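Side-chain contacts in Non-structural protein 5 (Modoc virus, PDB 2WA2), which carries a methyltransferase domain that binds S-adenosylmethionine and probably methylates the viral RNA cap, at guanine N7 and at ribose 2'-O: residues 110-115 / 142-147; 94-99 / 151-156. The protein carries 4 engineered substitutions. All blocks are in the same frame, centred on the assembly; numbering follows the deposited sequence.

Interaction 1: residues 110-115 / 142-147; sequences KAYTLG and TKMEPF. Engineered in segment 142-147: Thr142 (natural residue Arg). With SAM (S-adenosylmethionine), chain C.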
# COMPACT_ATOMS: atom_id res chain seq x y z
N LYS A 110 -5.34 -4.04 15.52
CA LYS A 110 -4.07 -4.47 16.00
C LYS A 110 -3.03 -3.96 14.99
O LYS A 110 -2.94 -4.43 13.83
CB LYS A 110 -4.07 -5.99 16.12
CG LYS A 110 -5.14 -6.52 17.10
CD LYS A 110 -4.94 -8.01 17.28
CE LYS A 110 -5.92 -8.64 18.26
NZ LYS A 110 -5.68 -10.15 18.31
N ALA A 111 -2.25 -2.98 15.45
CA ALA A 111 -1.31 -2.20 14.63
C ALA A 111 0.15 -2.51 15.02
O ALA A 111 0.49 -2.60 16.21
CB ALA A 111 -1.62 -0.71 14.81
N TYR A 112 1.00 -2.70 14.01
CA TYR A 112 2.38 -3.16 14.22
C TYR A 112 3.35 -2.37 13.36
O TYR A 112 3.09 -2.13 12.17
CB TYR A 112 2.49 -4.67 13.89
CG TYR A 112 1.58 -5.52 14.73
CD1 TYR A 112 1.99 -5.98 15.99
CD2 TYR A 112 0.28 -5.82 14.30
CE1 TYR A 112 1.14 -6.75 16.79
CE2 TYR A 112 -0.59 -6.61 15.10
CZ TYR A 112 -0.15 -7.05 16.33
OH TYR A 112 -0.98 -7.81 17.13
N THR A 113 4.48 -1.96 13.94
CA THR A 113 5.49 -1.28 13.14
C THR A 113 6.88 -1.43 13.77
O THR A 113 7.01 -1.72 14.97
CB THR A 113 5.09 0.20 12.90
OG1 THR A 113 5.71 0.69 11.70
CG2 THR A 113 5.38 1.09 14.11
N LEU A 114 7.91 -1.26 12.95
CA LEU A 114 9.29 -1.38 13.41
C LEU A 114 9.61 -0.35 14.49
O LEU A 114 10.03 -0.71 15.58
CB LEU A 114 10.24 -1.17 12.25
CG LEU A 114 10.80 -2.34 11.46
CD1 LEU A 114 11.90 -1.75 10.61
CD2 LEU A 114 11.38 -3.44 12.37
N GLY A 115 9.43 0.93 14.18
CA GLY A 115 9.53 2.00 15.17
C GLY A 115 10.94 2.12 15.72
O GLY A 115 11.14 2.73 16.77
N THR A 142 7.56 -8.86 8.94
CA THR A 142 7.94 -9.94 8.05
C THR A 142 8.23 -11.26 8.79
O THR A 142 8.34 -12.32 8.15
CB THR A 142 9.15 -9.61 7.13
OG1 THR A 142 10.34 -9.59 7.92
CG2 THR A 142 8.96 -8.27 6.39
N LYS A 143 8.35 -11.18 10.12
CA LYS A 143 8.67 -12.33 10.96
C LYS A 143 7.56 -12.65 11.96
O LYS A 143 7.75 -13.41 12.91
CB LYS A 143 10.00 -12.08 11.70
CG LYS A 143 11.20 -11.65 10.81
CD LYS A 143 11.81 -12.83 10.07
CE LYS A 143 12.82 -12.37 9.02
NZ LYS A 143 12.10 -12.01 7.78
N MET A 144 6.39 -12.06 11.78
CA MET A 144 5.29 -12.29 12.71
C MET A 144 4.42 -13.45 12.22
O MET A 144 4.15 -13.62 11.02
CB MET A 144 4.47 -11.01 12.86
CG MET A 144 3.61 -10.82 14.14
SD MET A 144 2.50 -9.37 13.93
CE MET A 144 3.55 -8.47 12.88
N GLU A 145 4.00 -14.25 13.17
CA GLU A 145 3.05 -15.31 12.95
C GLU A 145 1.68 -14.68 12.60
O GLU A 145 1.16 -13.84 13.35
CB GLU A 145 2.97 -16.14 14.24
CG GLU A 145 1.84 -17.15 14.31
CD GLU A 145 2.18 -18.45 13.63
OE1 GLU A 145 1.40 -19.41 13.79
OE2 GLU A 145 3.21 -18.52 12.92
N PRO A 146 1.09 -15.07 11.44
CA PRO A 146 -0.25 -14.55 11.16
C PRO A 146 -1.20 -15.03 12.24
O PRO A 146 -0.96 -16.12 12.82
CB PRO A 146 -0.61 -15.20 9.81
CG PRO A 146 0.67 -15.62 9.24
CD PRO A 146 1.54 -16.00 10.39
N PHE A 147 -2.23 -14.23 12.53
CA PHE A 147 -3.29 -14.66 13.42
C PHE A 147 -4.62 -14.21 12.86
O PHE A 147 -4.66 -13.61 11.77
CB PHE A 147 -3.08 -14.09 14.83
CG PHE A 147 -2.97 -12.60 14.87
CD1 PHE A 147 -4.10 -11.80 14.70
CD2 PHE A 147 -1.74 -11.99 15.07
CE1 PHE A 147 -4.01 -10.44 14.73
CE2 PHE A 147 -1.65 -10.61 15.11
CZ PHE A 147 -2.78 -9.84 14.93
N SAM C . -0.17 3.68 6.66
CA SAM C . 0.83 4.57 7.33
C SAM C . 0.13 5.79 7.95
O SAM C . -1.04 6.04 7.61
OXT SAM C . 0.68 6.56 8.76
CB SAM C . 1.89 5.04 6.33
CG SAM C . 2.84 3.94 5.89
SD SAM C . 4.16 3.83 7.12
CE SAM C . 5.28 5.08 6.42
C5' SAM C . 5.08 2.37 6.59
C4' SAM C . 5.81 1.86 7.83
O4' SAM C . 6.16 0.50 7.72
C3' SAM C . 7.11 2.61 8.07
O3' SAM C . 6.92 3.45 9.18
C2' SAM C . 8.15 1.54 8.38
O2' SAM C . 8.83 1.87 9.57
C1' SAM C . 7.27 0.30 8.57
N9 SAM C . 7.96 -0.95 8.25
C8 SAM C . 8.79 -1.17 7.17
N7 SAM C . 9.21 -2.44 7.21
C5 SAM C . 8.66 -3.01 8.32
C6 SAM C . 8.76 -4.29 8.86
N6 SAM C . 9.51 -5.23 8.31
N1 SAM C . 8.05 -4.58 10.01
C2 SAM C . 7.27 -3.63 10.62
N3 SAM C . 7.16 -2.36 10.11
C4 SAM C . 7.87 -2.08 8.97

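Interaction 2: residues 94-99 / 151-156; sequences GSWSYY and TVLCDI. Engineered in segment 94-99: Ser95 (natural residue Gly). With SAM (S-adenosylmethionine), chain C.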
# COMPACT_ATOMS: atom_id res chain seq x y z
N GLY A 94 0.48 5.60 12.25
CA GLY A 94 -0.80 4.99 12.60
C GLY A 94 -2.06 5.62 12.01
O GLY A 94 -3.16 5.37 12.52
N SER A 95 -1.93 6.38 10.92
CA SER A 95 -3.10 7.04 10.29
C SER A 95 -4.11 6.03 9.79
O SER A 95 -5.31 6.24 9.94
CB SER A 95 -2.69 7.97 9.13
OG SER A 95 -2.20 9.19 9.64
N TRP A 96 -3.65 4.93 9.20
CA TRP A 96 -4.59 3.89 8.73
C TRP A 96 -5.35 3.27 9.90
O TRP A 96 -6.51 2.92 9.78
CB TRP A 96 -3.85 2.79 7.95
CG TRP A 96 -3.56 3.15 6.47
CD1 TRP A 96 -3.51 4.41 5.92
CD2 TRP A 96 -3.32 2.23 5.40
NE1 TRP A 96 -3.24 4.32 4.56
CE2 TRP A 96 -3.12 3.00 4.22
CE3 TRP A 96 -3.26 0.83 5.31
CZ2 TRP A 96 -2.88 2.41 2.97
CZ3 TRP A 96 -3.02 0.23 4.05
CH2 TRP A 96 -2.82 1.03 2.91
N SER A 97 -4.67 3.10 11.03
CA SER A 97 -5.26 2.45 12.20
C SER A 97 -6.37 3.32 12.79
O SER A 97 -7.43 2.81 13.16
CB SER A 97 -4.17 2.16 13.23
OG SER A 97 -3.45 1.01 12.82
N TYR A 98 -6.12 4.62 12.86
CA TYR A 98 -7.10 5.60 13.35
C TYR A 98 -8.24 5.73 12.37
O TYR A 98 -9.39 5.91 12.77
CB TYR A 98 -6.43 6.94 13.62
CG TYR A 98 -5.68 6.97 14.93
CD1 TYR A 98 -6.36 6.91 16.15
CD2 TYR A 98 -4.29 7.04 14.95
CE1 TYR A 98 -5.67 6.90 17.36
CE2 TYR A 98 -3.59 7.07 16.17
CZ TYR A 98 -4.28 6.98 17.35
OH TYR A 98 -3.59 6.98 18.54
N TYR A 99 -7.93 5.64 11.08
CA TYR A 99 -8.99 5.61 10.10
C TYR A 99 -9.87 4.38 10.30
O TYR A 99 -11.09 4.51 10.45
CB TYR A 99 -8.49 5.72 8.65
CG TYR A 99 -9.65 5.74 7.71
CD1 TYR A 99 -10.40 6.91 7.51
CD2 TYR A 99 -10.07 4.58 7.07
CE1 TYR A 99 -11.52 6.92 6.66
CE2 TYR A 99 -11.19 4.58 6.21
CZ TYR A 99 -11.91 5.74 6.03
OH TYR A 99 -13.00 5.71 5.18
N THR A 151 -9.72 -8.29 8.32
CA THR A 151 -9.22 -7.31 7.36
C THR A 151 -7.70 -7.20 7.54
O THR A 151 -7.22 -6.99 8.65
CB THR A 151 -9.79 -5.91 7.61
OG1 THR A 151 -11.21 -5.97 7.81
CG2 THR A 151 -9.46 -4.99 6.47
N VAL A 152 -6.96 -7.36 6.45
CA VAL A 152 -5.49 -7.23 6.51
C VAL A 152 -5.06 -5.98 5.75
O VAL A 152 -5.24 -5.89 4.54
CB VAL A 152 -4.82 -8.47 5.96
CG1 VAL A 152 -3.29 -8.27 5.87
CG2 VAL A 152 -5.22 -9.69 6.77
N LEU A 153 -4.49 -5.01 6.48
CA LEU A 153 -3.99 -3.76 5.89
C LEU A 153 -2.48 -3.79 5.94
O LEU A 153 -1.91 -4.21 6.92
CB LEU A 153 -4.48 -2.52 6.67
CG LEU A 153 -5.99 -2.33 6.78
CD1 LEU A 153 -6.30 -1.02 7.51
CD2 LEU A 153 -6.69 -2.38 5.40
N CYS A 154 -1.83 -3.29 4.89
CA CYS A 154 -0.37 -3.19 4.95
C CYS A 154 0.09 -2.07 4.05
O CYS A 154 -0.25 -2.06 2.87
CB CYS A 154 0.26 -4.50 4.50
SG CYS A 154 2.08 -4.55 4.59
N ASP A 155 0.82 -1.13 4.61
CA ASP A 155 1.24 0.03 3.84
C ASP A 155 2.77 0.16 3.89
O ASP A 155 3.32 1.25 4.00
CB ASP A 155 0.53 1.28 4.37
CG ASP A 155 0.57 2.48 3.42
OD1 ASP A 155 0.67 2.31 2.19
OD2 ASP A 155 0.46 3.61 3.91
N ILE A 156 3.45 -0.98 3.79
CA ILE A 156 4.92 -1.00 3.78
C ILE A 156 5.47 -0.78 2.36
O ILE A 156 4.96 -1.36 1.40
CB ILE A 156 5.44 -2.34 4.36
CG1 ILE A 156 5.06 -2.47 5.84
CG2 ILE A 156 6.96 -2.49 4.20
CD1 ILE A 156 5.45 -3.79 6.40
N SAM C . -0.17 3.68 6.66
CA SAM C . 0.83 4.57 7.33
C SAM C . 0.13 5.79 7.95
O SAM C . -1.04 6.04 7.61
OXT SAM C . 0.68 6.56 8.76
CB SAM C . 1.89 5.04 6.33
CG SAM C . 2.84 3.94 5.89
SD SAM C . 4.16 3.83 7.12
CE SAM C . 5.28 5.08 6.42
C5' SAM C . 5.08 2.37 6.59
C4' SAM C . 5.81 1.86 7.83
O4' SAM C . 6.16 0.50 7.72
C3' SAM C . 7.11 2.61 8.07
O3' SAM C . 6.92 3.45 9.18
C2' SAM C . 8.15 1.54 8.38
O2' SAM C . 8.83 1.87 9.57
C1' SAM C . 7.27 0.30 8.57
N9 SAM C . 7.96 -0.95 8.25
C8 SAM C . 8.79 -1.17 7.17
N7 SAM C . 9.21 -2.44 7.21
C5 SAM C . 8.66 -3.01 8.32
C6 SAM C . 8.76 -4.29 8.86
N6 SAM C . 9.51 -5.23 8.31
N1 SAM C . 8.05 -4.58 10.01
C2 SAM C . 7.27 -3.63 10.62
N3 SAM C . 7.16 -2.36 10.11
C4 SAM C . 7.87 -2.08 8.97

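Interaction 1: residues 110-115 / 142-147
Met144 lays its sulfur over one face of the Tyr112 ring. SD stands 3.9 Å from the ring centroid and only 7° off the ring normal, a Met-aromatic contact centred on the face. The methionine chain runs nearly perpendicular to the tyrosine side chain. CG of Met144 is anti to the backbone N (chi1 -157°), and the chain runs out straight before it bends at the last torsion. That bend brings the CE methyl back over the base of the ring, 4.0 Å from Tyr112 CG.

Farther along the same ring Tyr112 meets Phe147, which reaches back toward it from the loop. Tyr112 CE2 lies at the edge of the Phe147 ring, in its plane, 3.9 Å from Phe147 CZ. The hydroxyl OH of Tyr112 also packs against the phenylalanine, 3.5 Å from CZ.

Lys110 is the second strand residue to touch Phe147. Its extended chain passes the outer end of the ring, with CD 3.6 Å from Phe147 CE1. The ammonium NZ goes on to an off-centre cation-pi position, 4.5 Å from the ring centroid and 33° off its normal. The contact is thus apolar and aromatic, with one charge at its margin.

Toward the cofactor, Leu114 CG packs on the adenine of S-adenosylmethionine, 3.8 Å from its N1. The engineered Thr142 places CG2 3.6 Å from the adenine N6.

The contact joins strand 106-112 to the loop between strands 133-136 and 151-154. Strand 86-89 adds Leu89 against Tyr112 and Met144, and Val87 against Phe147. Trp180 of helix 163-183 meets Phe147 edge-to-face, and strand 133-136 flanks strand 106-112 on the side away from strand 86-89.

Interaction 2: residues 94-99 / 151-156
Trp96 and Asp155 make the main stacking contact. The carboxylate of Asp155 lies over one face of the indole, its plane only 6° from that of the ring. Asp155 CG comes within 3.5 Å of Trp96 CZ2. CB of the same aspartate adds a CH-pi contact, 3.6 Å from the centroid of the six-membered ring and 10° off its normal. The first torsion of Asp155 (chi1 -164°) turns the carboxylate away from the backbone N and leaves it on the same indole face as CB.

The apolar part of the contact is at the ring edge. Leu153 CB sits near the plane of the indole, 3.8 Å from Trp96 CE3. A polar atom, Cys154 O, comes obliquely to Trp96 CZ3.

Hydrogen bonds tie both segments to S-adenosylmethionine. The amino N of the cofactor donates to Asp155 OD2 at 2.8 Å. This N also lies 3.4 Å above the indole, on the same face as Asp155 and near the border of the ring system. If protonated, it would probably be drawn to the carboxylate, with the indole as a flat wall beside it. The cofactor carboxylate sits at the start of helix 95-101, where Ser95 N gives a weak bond to OXT and Trp96 N a weak bond to O, the latter at 3.3 Å. Ser95 is engineered; the natural residue is Gly.

Tyr230 OH is hydrogen-bonded to Asp155 OD1 and steadies the carboxylate. Trp96 NE1 makes only a weak bond to Gly67 O.

The arrangement is the methionine end of the cofactor pocket in a Rossmann-like, FtsJ-type methyltransferase. A helix N-terminus receives the carboxylate, and an acidic residue just beyond strand 151-154 receives the amino group.

Interaction 2 is buried and nearer the centre of the chain than interaction 1, which lies at the surface. Both reach the same sheet, and helix 95-101 of interaction 2 leads into strand 106-112 of interaction 1. The segments of interaction 1 reach the cofactor through Thr113, Leu114 and Thr142, beside its own side-chain cluster. In interaction 2 the indole-carboxylate stack itself borders the methionine part. Their chemistry differs with their place. The outer contact relies on sulfur, aromatic rings and a peripheral lysine; the inner one adds polar bonds to the ligand. They also touch directly, Ala111 CB packing 3.2 Å from Ser97 OG.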